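Local coordinates for DNA repair protein RECN (Deinococcus radiodurans, PDB 4ABX) that may take part in the recombinational repair of damaged DNA as an ATP-binding, SMC-like protein, of which this chain is the coiled-coil domain, at residues 68-72 with 100-104; 27-33 with 130-134; 57-63 with 106-111; 37-41 with 127-131. All coordinates share one frame; numbering follows the deposited sequence.

From the N terminus, helix 6-27 ends in the loop 27-33, which meets helix 121-141 in interaction 2. Helix 33-63 follows and touches the same helix at 37-41, in interaction 4. The two contacts share Arg-130 and Leu-131, and their centres lie about 9 Å apart. The far end of helix 33-63 packs on helix 87-115 in interaction 3. Helix 68-83 then pairs with helix 87-115 in interaction 1, its centre about 10 Å from that of interaction 3. Interaction 1 nests inside the loop closed by interaction 3, and both nest inside the loops closed by interactions 4 and 2. All four join outgoing helices or loop to returning helices of one long hairpin.

Interaction 1: residues 68-72 with 100-104; sequences AAGLI and LESVQ
Ile-72 and Val-103 meet tip to tip, and Ile-72 also lies alongside Leu-100, the two side chains pointing opposite ways. Segments 68-72 and 100-104 run antiparallel, at 166°, their axes 9.7 Å apart at closest approach. Ile-72 can be followed outward from CB, where the side chain divides. The CG2 branch lies anti to the backbone N and rests on Leu-100, Ile-72 CG2 to Leu-100 CB at 3.7 Å. The other branch passes through CG1, which sits beside the backbone N (chi1 -62°). It ends at Ile-72 CD1, and this methyl meets Val-103 CG2 at 4.0 Å. One isoleucine thus spans two residues that lie about a helical turn apart.

Leu-100 also reaches Ala-69, on the preceding turn of helix 68-83. Its CD1 methyl does the touching. Leu-100 CD1 lies 3.6 Å from Ala-69 O and 3.8 Å from Ala-69 CB.

Leu-61 of helix 33-63 adds to the cluster by touching Ala-68 and Val-103. The second subunit packs here too: Ala-68 of that subunit meets Ile-72 and its Ala-99 meets Val-103. The contact therefore belongs to an antiparallel coiled-coil arm that is also in touch with its partner copy. Its chemistry is apolar, so shape and burial, not directed bonds, hold these two segments together.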
loop_
_atom_site.group_PDB
_atom_site.type_symbol
_atom_site.label_atom_id
_atom_site.label_comp_id
_atom_site.label_asym_id
_atom_site.label_seq_id
_atom_site.Cartn_x
_atom_site.Cartn_y
_atom_site.Cartn_z
ATOM N N ALA A 68 -0.926 4.082 1.175
ATOM C CA ALA A 68 -1.972 3.373 0.456
ATOM C C ALA A 68 -2.258 3.965 -0.928
ATOM O O ALA A 68 -2.328 3.234 -1.918
ATOM C CB ALA A 68 -3.241 3.326 1.294
ATOM N N ALA A 69 -2.420 5.285 -0.998
ATOM C CA ALA A 69 -2.737 5.943 -2.263
ATOM C C ALA A 69 -1.651 5.687 -3.308
ATOM O O ALA A 69 -1.946 5.448 -4.479
ATOM C CB ALA A 69 -2.935 7.443 -2.057
ATOM N N GLY A 70 -0.396 5.742 -2.874
ATOM C CA GLY A 70 0.731 5.482 -3.751
ATOM C C GLY A 70 0.699 4.086 -4.342
ATOM O O GLY A 70 0.961 3.899 -5.528
ATOM N N LEU A 71 0.373 3.093 -3.520
ATOM C CA LEU A 71 0.309 1.718 -4.012
ATOM C C LEU A 71 -0.864 1.499 -4.959
ATOM O O LEU A 71 -0.737 0.804 -5.969
ATOM C CB LEU A 71 0.263 0.719 -2.856
ATOM C CG LEU A 71 1.543 0.721 -2.024
ATOM C CD1 LEU A 71 1.458 -0.307 -0.910
ATOM C CD2 LEU A 71 2.748 0.458 -2.917
ATOM N N ILE A 72 -2.006 2.091 -4.635
ATOM C CA ILE A 72 -3.163 2.006 -5.512
ATOM C C ILE A 72 -2.818 2.602 -6.878
ATOM O O ILE A 72 -3.177 2.050 -7.917
ATOM C CB ILE A 72 -4.394 2.715 -4.900
ATOM C CG1 ILE A 72 -4.801 2.034 -3.588
ATOM C CG2 ILE A 72 -5.565 2.723 -5.881
ATOM C CD1 ILE A 72 -6.028 2.658 -2.915
ATOM N N LEU A 100 -9.252 4.918 -5.332
ATOM C CA LEU A 100 -8.149 5.838 -5.064
ATOM C C LEU A 100 -8.665 7.210 -4.670
ATOM O O LEU A 100 -8.181 7.818 -3.709
ATOM C CB LEU A 100 -7.235 5.961 -6.286
ATOM C CG LEU A 100 -6.143 7.034 -6.241
ATOM C CD1 LEU A 100 -5.221 6.840 -5.036
ATOM C CD2 LEU A 100 -5.344 7.042 -7.541
ATOM N N GLU A 101 -9.647 7.703 -5.418
ATOM C CA GLU A 101 -10.229 8.999 -5.115
ATOM C C GLU A 101 -10.846 9.016 -3.719
ATOM O O GLU A 101 -10.689 9.988 -2.979
ATOM C CB GLU A 101 -11.259 9.400 -6.175
ATOM C CG GLU A 101 -10.642 9.794 -7.504
ATOM C CD GLU A 101 -11.654 10.378 -8.475
ATOM O OE1 GLU A 101 -12.775 10.718 -8.037
ATOM O OE2 GLU A 101 -11.325 10.500 -9.674
ATOM N N SER A 102 -11.543 7.938 -3.368
ATOM C CA SER A 102 -12.150 7.808 -2.045
ATOM C C SER A 102 -11.096 7.852 -0.946
ATOM O O SER A 102 -11.286 8.503 0.082
ATOM C CB SER A 102 -12.938 6.501 -1.939
ATOM O OG SER A 102 -14.043 6.491 -2.823
ATOM N N VAL A 103 -9.989 7.150 -1.166
ATOM C CA VAL A 103 -8.918 7.087 -0.179
ATOM C C VAL A 103 -8.270 8.452 0.021
ATOM O O VAL A 103 -7.976 8.846 1.149
ATOM C CB VAL A 103 -7.852 6.025 -0.550
ATOM C CG1 VAL A 103 -6.571 6.263 0.225
ATOM C CG2 VAL A 103 -8.388 4.624 -0.279
ATOM N N GLN A 104 -8.061 9.169 -1.078
ATOM C CA GLN A 104 -7.472 10.500 -1.028
ATOM C C GLN A 104 -8.420 11.484 -0.352
ATOM O O GLN A 104 -8.000 12.314 0.456
ATOM C CB GLN A 104 -7.109 10.972 -2.438
ATOM C CG GLN A 104 -6.044 10.107 -3.105
ATOM C CD GLN A 104 -5.774 10.499 -4.546
ATOM O OE1 GLN A 104 -6.696 10.797 -5.307
ATOM N NE2 GLN A 104 -4.502 10.496 -4.929
#

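Interaction 2: residues 27-33 with 130-134; sequences VSPDPGE and RLSAL
Val-27 to Glu-33 form the link between helix 6-27 and helix 33-63, with positive phi at Ser-28 and a type II beta turn from Asp-30 to Glu-33, and this link lies against helix 121-141 at Arg-130, Ala-133 and Leu-134. It is a helix-loop-helix connection within the coiled-coil domain. Arg-130 bends at chi2 (65°), which brings its guanidinium to the loop. Arg-130 NH1 and NH2 both grip Val-27 O end-on, NH1 at 2.9 Å on a lone pair in the carbonyl plane. NH2 also makes a weak bond to Ser-28 O. The other edge holds Glu-33 side-on: Arg-130 NE reaches Glu-33 OE1 at 3.0 Å and Arg-130 NH2 reaches Glu-33 OE2 at 3.1 Å. The carboxylate and guanidinium planes are 39° apart, so the salt bridge is not coplanar.

A leucine in place of Arg-130 would probably leave the Glu-33 carboxylate without its charged mate and Val-27 O without its two donors.

Leu-134 CD2 lies over one guanidinium face, off toward its rim, and meets Pro-29 CB at 4.0 Å. Leu-134 CD1 packs on Glu-33 CD at 3.6 Å. Val-27 CG1 adds looser packing to Ala-133 CB and Leu-134 CD2. Leu-145 of helix 145-169 touches Pro-29 and Leu-134. Glu-33 OE2 has a second donor within the loop, Asp-30 N at 2.8 Å, which meets it on the anti side.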
loop_
_atom_site.group_PDB
_atom_site.type_symbol
_atom_site.label_atom_id
_atom_site.label_comp_id
_atom_site.label_asym_id
_atom_site.label_seq_id
_atom_site.Cartn_x
_atom_site.Cartn_y
_atom_site.Cartn_z
ATOM N N VAL A 27 1.974 22.775 48.305
ATOM C CA VAL A 27 1.097 22.208 47.282
ATOM C C VAL A 27 -0.333 22.700 47.479
ATOM O O VAL A 27 -1.090 22.875 46.515
ATOM C CB VAL A 27 1.134 20.668 47.311
ATOM C CG1 VAL A 27 0.123 20.085 46.332
ATOM C CG2 VAL A 27 2.537 20.174 47.001
ATOM N N SER A 28 -0.692 22.923 48.741
ATOM C CA SER A 28 -1.999 23.454 49.108
ATOM C C SER A 28 -3.160 22.626 48.549
ATOM O O SER A 28 -3.970 23.127 47.764
ATOM C CB SER A 28 -2.116 24.918 48.677
ATOM O OG SER A 28 -3.341 25.467 49.115
ATOM N N PRO A 29 -3.252 21.355 48.969
ATOM C CA PRO A 29 -4.311 20.456 48.496
ATOM C C PRO A 29 -5.704 20.939 48.893
ATOM O O PRO A 29 -5.941 21.297 50.047
ATOM C CB PRO A 29 -3.985 19.130 49.194
ATOM C CG PRO A 29 -3.150 19.514 50.379
ATOM C CD PRO A 29 -2.340 20.683 49.912
ATOM N N ASP A 30 -6.618 20.938 47.932
ATOM C CA ASP A 30 -7.987 21.380 48.169
ATOM C C ASP A 30 -8.942 20.217 47.943
ATOM O O ASP A 30 -9.339 19.942 46.807
ATOM C CB ASP A 30 -8.323 22.547 47.240
ATOM C CG ASP A 30 -9.782 22.971 47.323
ATOM O OD1 ASP A 30 -10.432 22.732 48.362
ATOM O OD2 ASP A 30 -10.275 23.554 46.336
ATOM N N PRO A 31 -9.313 19.522 49.030
ATOM C CA PRO A 31 -10.147 18.326 48.897
ATOM C C PRO A 31 -11.312 18.575 47.944
ATOM O O PRO A 31 -11.988 19.599 48.044
ATOM C CB PRO A 31 -10.646 18.090 50.320
ATOM C CG PRO A 31 -9.563 18.669 51.190
ATOM C CD PRO A 31 -9.065 19.877 50.440
ATOM N N GLY A 32 -11.528 17.654 47.013
ATOM C CA GLY A 32 -12.574 17.824 46.018
ATOM C C GLY A 32 -12.077 18.237 44.641
ATOM O O GLY A 32 -12.728 17.953 43.635
ATOM N N GLU A 33 -10.920 18.896 44.585
ATOM C CA GLU A 33 -10.404 19.423 43.319
ATOM C C GLU A 33 -10.106 18.333 42.286
ATOM O O GLU A 33 -10.019 18.615 41.089
ATOM C CB GLU A 33 -9.153 20.282 43.547
ATOM C CG GLU A 33 -7.885 19.485 43.905
ATOM C CD GLU A 33 -6.653 20.375 44.044
ATOM O OE1 GLU A 33 -6.210 20.946 43.025
ATOM O OE2 GLU A 33 -6.130 20.511 45.172
ATOM N N ARG A 130 -0.565 18.622 38.173
ATOM C CA ARG A 130 -1.312 18.855 39.410
ATOM C C ARG A 130 -1.716 17.531 40.050
ATOM O O ARG A 130 -1.573 17.343 41.258
ATOM C CB ARG A 130 -2.558 19.716 39.157
ATOM C CG ARG A 130 -3.360 20.054 40.426
ATOM C CD ARG A 130 -2.553 20.933 41.395
ATOM N NE ARG A 130 -3.284 21.233 42.629
ATOM C CZ ARG A 130 -2.728 21.763 43.718
ATOM N NH1 ARG A 130 -1.430 22.046 43.731
ATOM N NH2 ARG A 130 -3.464 22.003 44.795
ATOM N N LEU A 131 -2.226 16.619 39.228
ATOM C CA LEU A 131 -2.647 15.304 39.698
ATOM C C LEU A 131 -1.471 14.527 40.280
ATOM O O LEU A 131 -1.611 13.798 41.265
ATOM C CB LEU A 131 -3.289 14.515 38.552
ATOM C CG LEU A 131 -4.678 15.000 38.138
ATOM C CD1 LEU A 131 -5.141 14.328 36.845
ATOM C CD2 LEU A 131 -5.665 14.760 39.270
ATOM N N SER A 132 -0.312 14.676 39.653
ATOM C CA SER A 132 0.899 14.022 40.131
ATOM C C SER A 132 1.327 14.590 41.477
ATOM O O SER A 132 1.772 13.848 42.350
ATOM C CB SER A 132 2.038 14.183 39.126
ATOM O OG SER A 132 3.247 13.676 39.665
ATOM N N ALA A 133 1.194 15.904 41.640
ATOM C CA ALA A 133 1.577 16.545 42.895
ATOM C C ALA A 133 0.650 16.093 44.017
ATOM O O ALA A 133 1.097 15.821 45.132
ATOM C CB ALA A 133 1.573 18.066 42.758
ATOM N N LEU A 134 -0.643 16.002 43.716
ATOM C CA LEU A 134 -1.623 15.546 44.701
ATOM C C LEU A 134 -1.404 14.071 45.053
ATOM O O LEU A 134 -1.522 13.682 46.218
ATOM C CB LEU A 134 -3.061 15.793 44.209
ATOM C CG LEU A 134 -3.471 17.257 44.052
ATOM C CD1 LEU A 134 -4.818 17.390 43.343
ATOM C CD2 LEU A 134 -3.494 17.966 45.412
#

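Interaction 3: residues 57-63 with 106-111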
loop_
_atom_site.group_PDB
_atom_site.type_symbol
_atom_site.label_atom_id
_atom_site.label_comp_id
_atom_site.label_asym_id
_atom_site.label_seq_id
_atom_site.Cartn_x
_atom_site.Cartn_y
_atom_site.Cartn_z
ATOM N N GLY A 57 -3.643 8.066 10.386
ATOM C CA GLY A 57 -4.371 7.714 9.182
ATOM C C GLY A 57 -3.857 8.442 7.955
ATOM O O GLY A 57 -3.704 7.852 6.885
ATOM N N VAL A 58 -3.599 9.736 8.108
ATOM C CA VAL A 58 -3.055 10.542 7.026
ATOM C C VAL A 58 -1.708 9.984 6.561
ATOM O O VAL A 58 -1.454 9.859 5.360
ATOM C CB VAL A 58 -2.912 12.014 7.455
ATOM C CG1 VAL A 58 -2.060 12.791 6.457
ATOM C CG2 VAL A 58 -4.285 12.645 7.600
ATOM N N GLU A 59 -0.858 9.630 7.517
ATOM C CA GLU A 59 0.456 9.072 7.212
ATOM C C GLU A 59 0.358 7.787 6.379
ATOM O O GLU A 59 1.043 7.640 5.367
ATOM C CB GLU A 59 1.228 8.804 8.506
ATOM C CG GLU A 59 2.718 8.569 8.306
ATOM C CD GLU A 59 3.465 9.838 7.941
ATOM O OE1 GLU A 59 2.834 10.919 7.914
ATOM O OE2 GLU A 59 4.687 9.755 7.690
ATOM N N LEU A 60 -0.502 6.866 6.805
ATOM C CA LEU A 60 -0.619 5.554 6.167
ATOM C C LEU A 60 -1.371 5.591 4.840
ATOM O O LEU A 60 -1.114 4.780 3.946
ATOM C CB LEU A 60 -1.307 4.557 7.106
ATOM C CG LEU A 60 -0.546 4.114 8.359
ATOM C CD1 LEU A 60 -1.507 3.539 9.402
ATOM C CD2 LEU A 60 0.560 3.117 8.027
ATOM N N LEU A 61 -2.310 6.521 4.710
ATOM C CA LEU A 61 -3.114 6.589 3.499
ATOM C C LEU A 61 -2.432 7.411 2.410
ATOM O O LEU A 61 -2.664 7.182 1.226
ATOM C CB LEU A 61 -4.501 7.174 3.784
ATOM C CG LEU A 61 -5.496 6.345 4.598
ATOM C CD1 LEU A 61 -6.838 7.055 4.642
ATOM C CD2 LEU A 61 -5.649 4.932 4.020
ATOM N N SER A 62 -1.583 8.356 2.808
ATOM C CA SER A 62 -1.174 9.407 1.883
ATOM C C SER A 62 0.258 9.937 2.034
ATOM O O SER A 62 1.008 9.973 1.063
ATOM C CB SER A 62 -2.169 10.572 1.971
ATOM O OG SER A 62 -1.918 11.540 0.967
ATOM N N ASP A 63 0.631 10.354 3.243
ATOM C CA ASP A 63 1.862 11.122 3.438
ATOM C C ASP A 63 3.133 10.311 3.700
ATOM O O ASP A 63 4.234 10.784 3.422
ATOM C CB ASP A 63 1.675 12.155 4.556
ATOM C CG ASP A 63 0.807 13.321 4.132
ATOM O OD1 ASP A 63 0.133 13.215 3.082
ATOM O OD2 ASP A 63 0.796 14.342 4.853
ATOM N N ILE A 106 -10.721 10.742 1.831
ATOM C CA ILE A 106 -10.717 10.402 3.248
ATOM C C ILE A 106 -9.473 10.952 3.949
ATOM O O ILE A 106 -9.564 11.500 5.049
ATOM C CB ILE A 106 -10.824 8.889 3.465
ATOM C CG1 ILE A 106 -12.231 8.404 3.094
ATOM C CG2 ILE A 106 -10.501 8.535 4.911
ATOM C CD1 ILE A 106 -12.344 6.890 3.018
ATOM N N ALA A 107 -8.318 10.818 3.303
ATOM C CA ALA A 107 -7.083 11.363 3.855
ATOM C C ALA A 107 -7.172 12.881 4.022
ATOM O O ALA A 107 -6.610 13.448 4.960
ATOM C CB ALA A 107 -5.887 10.979 2.979
ATOM N N GLY A 108 -7.884 13.537 3.110
ATOM C CA GLY A 108 -8.103 14.973 3.199
ATOM C C GLY A 108 -8.949 15.387 4.394
ATOM O O GLY A 108 -8.629 16.356 5.090
ATOM N N GLU A 109 -10.034 14.658 4.637
ATOM C CA GLU A 109 -10.903 14.957 5.771
ATOM C C GLU A 109 -10.189 14.703 7.095
ATOM O O GLU A 109 -10.352 15.457 8.067
ATOM C CB GLU A 109 -12.187 14.136 5.705
ATOM C CG GLU A 109 -13.450 14.983 5.678
ATOM C CD GLU A 109 -13.914 15.275 4.268
ATOM O OE1 GLU A 109 -14.324 14.322 3.576
ATOM O OE2 GLU A 109 -13.864 16.450 3.851
ATOM N N LEU A 110 -9.402 13.634 7.132
ATOM C CA LEU A 110 -8.597 13.324 8.304
ATOM C C LEU A 110 -7.619 14.454 8.605
ATOM O O LEU A 110 -7.440 14.840 9.760
ATOM C CB LEU A 110 -7.845 12.009 8.105
ATOM C CG LEU A 110 -8.719 10.752 8.110
ATOM C CD1 LEU A 110 -7.895 9.515 7.757
ATOM C CD2 LEU A 110 -9.418 10.580 9.458
ATOM N N ARG A 111 -6.980 14.974 7.563
ATOM C CA ARG A 111 -6.043 16.077 7.732
ATOM C C ARG A 111 -6.763 17.280 8.332
ATOM O O ARG A 111 -6.204 17.998 9.156
ATOM C CB ARG A 111 -5.402 16.450 6.394
ATOM C CG ARG A 111 -4.114 17.243 6.524
ATOM C CD ARG A 111 -3.619 17.719 5.168
ATOM N NE ARG A 111 -3.604 16.652 4.167
ATOM C CZ ARG A 111 -2.601 15.795 3.999
ATOM N NH1 ARG A 111 -1.526 15.871 4.770
ATOM N NH2 ARG A 111 -2.674 14.861 3.060
#
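Asp-63 and Arg-111 come from opposite directions and join in an end-on salt bridge. Arg-111 NH1 bonds to Asp-63 OD2 at 2.8 Å, and Arg-111 NH2 to Asp-63 OD1 at 3.3 Å. Both are fairly straight, at 162°. The carboxylate is turned 25° from the guanidinium plane, though its oxygens lie at the guanidinium edge. Val-58 CG1 lies over one face, to the NH1 side, 3.6 Å from Arg-111 NH1, and the bend at chi3 (-48°) folds the arginine back over this valine. An alanine in place of Arg-111 would probably leave the Asp-63 carboxylate without its partner and uncover Val-58 CG1.

Beneath the charges lies the packing of an antiparallel coiled-coil arm, helix 33-63 against helix 87-115. Val-58 CG2 nests against Leu-110 CB at 3.7 Å and against Ala-107 O. Ala-107 CB touches Ser-62 CB at 3.9 Å and also Leu-61 CB. Leu-61 CD1 lies 4.1 Å from Leu-110 CD1. The same leucine methyl also reaches Ile-106 CG2.

At Gly-57 a CB would come tight against Leu-110 CD1. A wider pi-type turn at 59-63 ends the helix and carries Asp-63. In the outer shell, Ala-75 of the second subunit packs on Leu-61, and Leu-92 of that subunit on Leu-110.

Interaction 4: residues 37-41 with 127-131; sequences LNTEL and VEARL
Leu-37 and Leu-131 overlap side by side, head to tail, and form the centre of this mostly apolar contact. Leu-131 CD2 presses on Leu-37 CB at 3.5 Å and stays nearly as close to Leu-37 CD1. Leu-41 meets Leu-131 at a slant, Leu-41 CD2 to Leu-131 CD1 at 3.8 Å. Leu-41 CG stands anti to the backbone nitrogen (chi1 179°), which carries its methyls to Leu-131 and Glu-128. Leu-41 CB faces Val-127 CG1 at 3.9 Å. Val-127 CG1 also lies 3.6 Å from Leu-37 O. Leu-134 adds to the cluster at Leu-37, and Leu-124 does so at Leu-41.

A second group is made of the aliphatic parts of polar side chains. Leu-37 CD1 rests on Arg-130 CG at 3.5 Å, while the guanidinium is engaged elsewhere, with Val-27 and Glu-33. Leu-41 CD1 meets Glu-128 CG at 3.7 Å, the two side chains crossing at about a right angle. Glu-40 CG lies against Val-127 CG2 at 3.9 Å, and its carboxylate turns to Arg-43 in a salt bridge. At one edge, Asn-38 ND2 lies against the two methyls of Leu-131.

The charged ends of Glu-40 and Arg-130 thus have partners beyond these segments, and their stems flank the leucine and valine core. Segments 37-41 and 127-131 run roughly antiparallel, at 145°. A leucine-rich seam edged by long polar side chains is characteristic of antiparallel helix packing in a coiled-coil domain such as this one of RecN.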
loop_
_atom_site.group_PDB
_atom_site.type_symbol
_atom_site.label_atom_id
_atom_site.label_comp_id
_atom_site.label_asym_id
_atom_site.label_seq_id
_atom_site.Cartn_x
_atom_site.Cartn_y
_atom_site.Cartn_z
ATOM N N LEU A 37 -10.238 17.948 37.900
ATOM C CA LEU A 37 -8.996 17.548 37.241
ATOM C C LEU A 37 -9.179 16.282 36.399
ATOM O O LEU A 37 -8.769 16.238 35.234
ATOM C CB LEU A 37 -7.877 17.345 38.265
ATOM C CG LEU A 37 -7.322 18.596 38.957
ATOM C CD1 LEU A 37 -6.350 18.202 40.063
ATOM C CD2 LEU A 37 -6.648 19.523 37.954
ATOM N N ASN A 38 -9.796 15.260 36.994
ATOM C CA ASN A 38 -10.018 13.985 36.313
ATOM C C ASN A 38 -10.912 14.133 35.086
ATOM O O ASN A 38 -10.685 13.504 34.053
ATOM C CB ASN A 38 -10.644 12.955 37.257
ATOM C CG ASN A 38 -9.666 12.422 38.286
ATOM O OD1 ASN A 38 -10.056 12.077 39.403
ATOM N ND2 ASN A 38 -8.396 12.343 37.917
ATOM N N THR A 39 -11.951 14.946 35.218
ATOM C CA THR A 39 -12.851 15.216 34.104
ATOM C C THR A 39 -12.112 15.923 32.967
ATOM O O THR A 39 -12.271 15.576 31.797
ATOM C CB THR A 39 -14.063 16.054 34.569
ATOM O OG1 THR A 39 -14.929 15.230 35.358
ATOM C CG2 THR A 39 -14.837 16.598 33.380
ATOM N N GLU A 40 -11.286 16.902 33.319
ATOM C CA GLU A 40 -10.512 17.653 32.334
ATOM C C GLU A 40 -9.393 16.798 31.710
ATOM O O GLU A 40 -9.102 16.912 30.518
ATOM C CB GLU A 40 -9.955 18.931 32.974
ATOM C CG GLU A 40 -9.261 19.882 32.017
ATOM C CD GLU A 40 -10.209 20.593 31.059
ATOM O OE1 GLU A 40 -11.410 20.239 30.984
ATOM O OE2 GLU A 40 -9.733 21.514 30.366
ATOM N N LEU A 41 -8.781 15.931 32.514
ATOM C CA LEU A 41 -7.796 14.972 32.008
ATOM C C LEU A 41 -8.365 14.069 30.903
ATOM O O LEU A 41 -7.728 13.846 29.860
ATOM C CB LEU A 41 -7.271 14.095 33.150
ATOM C CG LEU A 41 -6.245 13.032 32.750
ATOM C CD1 LEU A 41 -4.971 13.691 32.269
ATOM C CD2 LEU A 41 -5.963 12.072 33.904
ATOM N N VAL A 127 -2.532 19.639 33.819
ATOM C CA VAL A 127 -3.503 18.851 34.566
ATOM C C VAL A 127 -2.829 17.632 35.174
ATOM O O VAL A 127 -3.084 17.283 36.329
ATOM C CB VAL A 127 -4.665 18.392 33.672
ATOM C CG1 VAL A 127 -5.470 17.306 34.357
ATOM C CG2 VAL A 127 -5.550 19.579 33.310
ATOM N N GLU A 128 -1.968 16.986 34.392
ATOM C CA GLU A 128 -1.233 15.828 34.878
ATOM C C GLU A 128 -0.267 16.209 35.997
ATOM O O GLU A 128 -0.124 15.479 36.975
ATOM C CB GLU A 128 -0.483 15.134 33.733
ATOM C CG GLU A 128 -1.393 14.579 32.640
ATOM C CD GLU A 128 -0.669 13.627 31.701
ATOM O OE1 GLU A 128 -0.269 12.530 32.151
ATOM O OE2 GLU A 128 -0.504 13.975 30.512
ATOM N N ALA A 129 0.394 17.353 35.845
ATOM C CA ALA A 129 1.333 17.830 36.852
ATOM C C ALA A 129 0.649 18.078 38.200
ATOM O O ALA A 129 1.216 17.778 39.251
ATOM C CB ALA A 129 2.041 19.090 36.368
ATOM N N ARG A 130 -0.565 18.622 38.173
ATOM C CA ARG A 130 -1.312 18.855 39.410
ATOM C C ARG A 130 -1.716 17.531 40.050
ATOM O O ARG A 130 -1.573 17.343 41.258
ATOM C CB ARG A 130 -2.558 19.716 39.157
ATOM C CG ARG A 130 -3.360 20.054 40.426
ATOM C CD ARG A 130 -2.553 20.933 41.395
ATOM N NE ARG A 130 -3.284 21.233 42.629
ATOM C CZ ARG A 130 -2.728 21.763 43.718
ATOM N NH1 ARG A 130 -1.430 22.046 43.731
ATOM N NH2 ARG A 130 -3.464 22.003 44.795
ATOM N N LEU A 131 -2.226 16.619 39.228
ATOM C CA LEU A 131 -2.647 15.304 39.698
ATOM C C LEU A 131 -1.471 14.527 40.280
ATOM O O LEU A 131 -1.611 13.798 41.265
ATOM C CB LEU A 131 -3.289 14.515 38.552
ATOM C CG LEU A 131 -4.678 15.000 38.138
ATOM C CD1 LEU A 131 -5.141 14.328 36.845
ATOM C CD2 LEU A 131 -5.665 14.760 39.270
#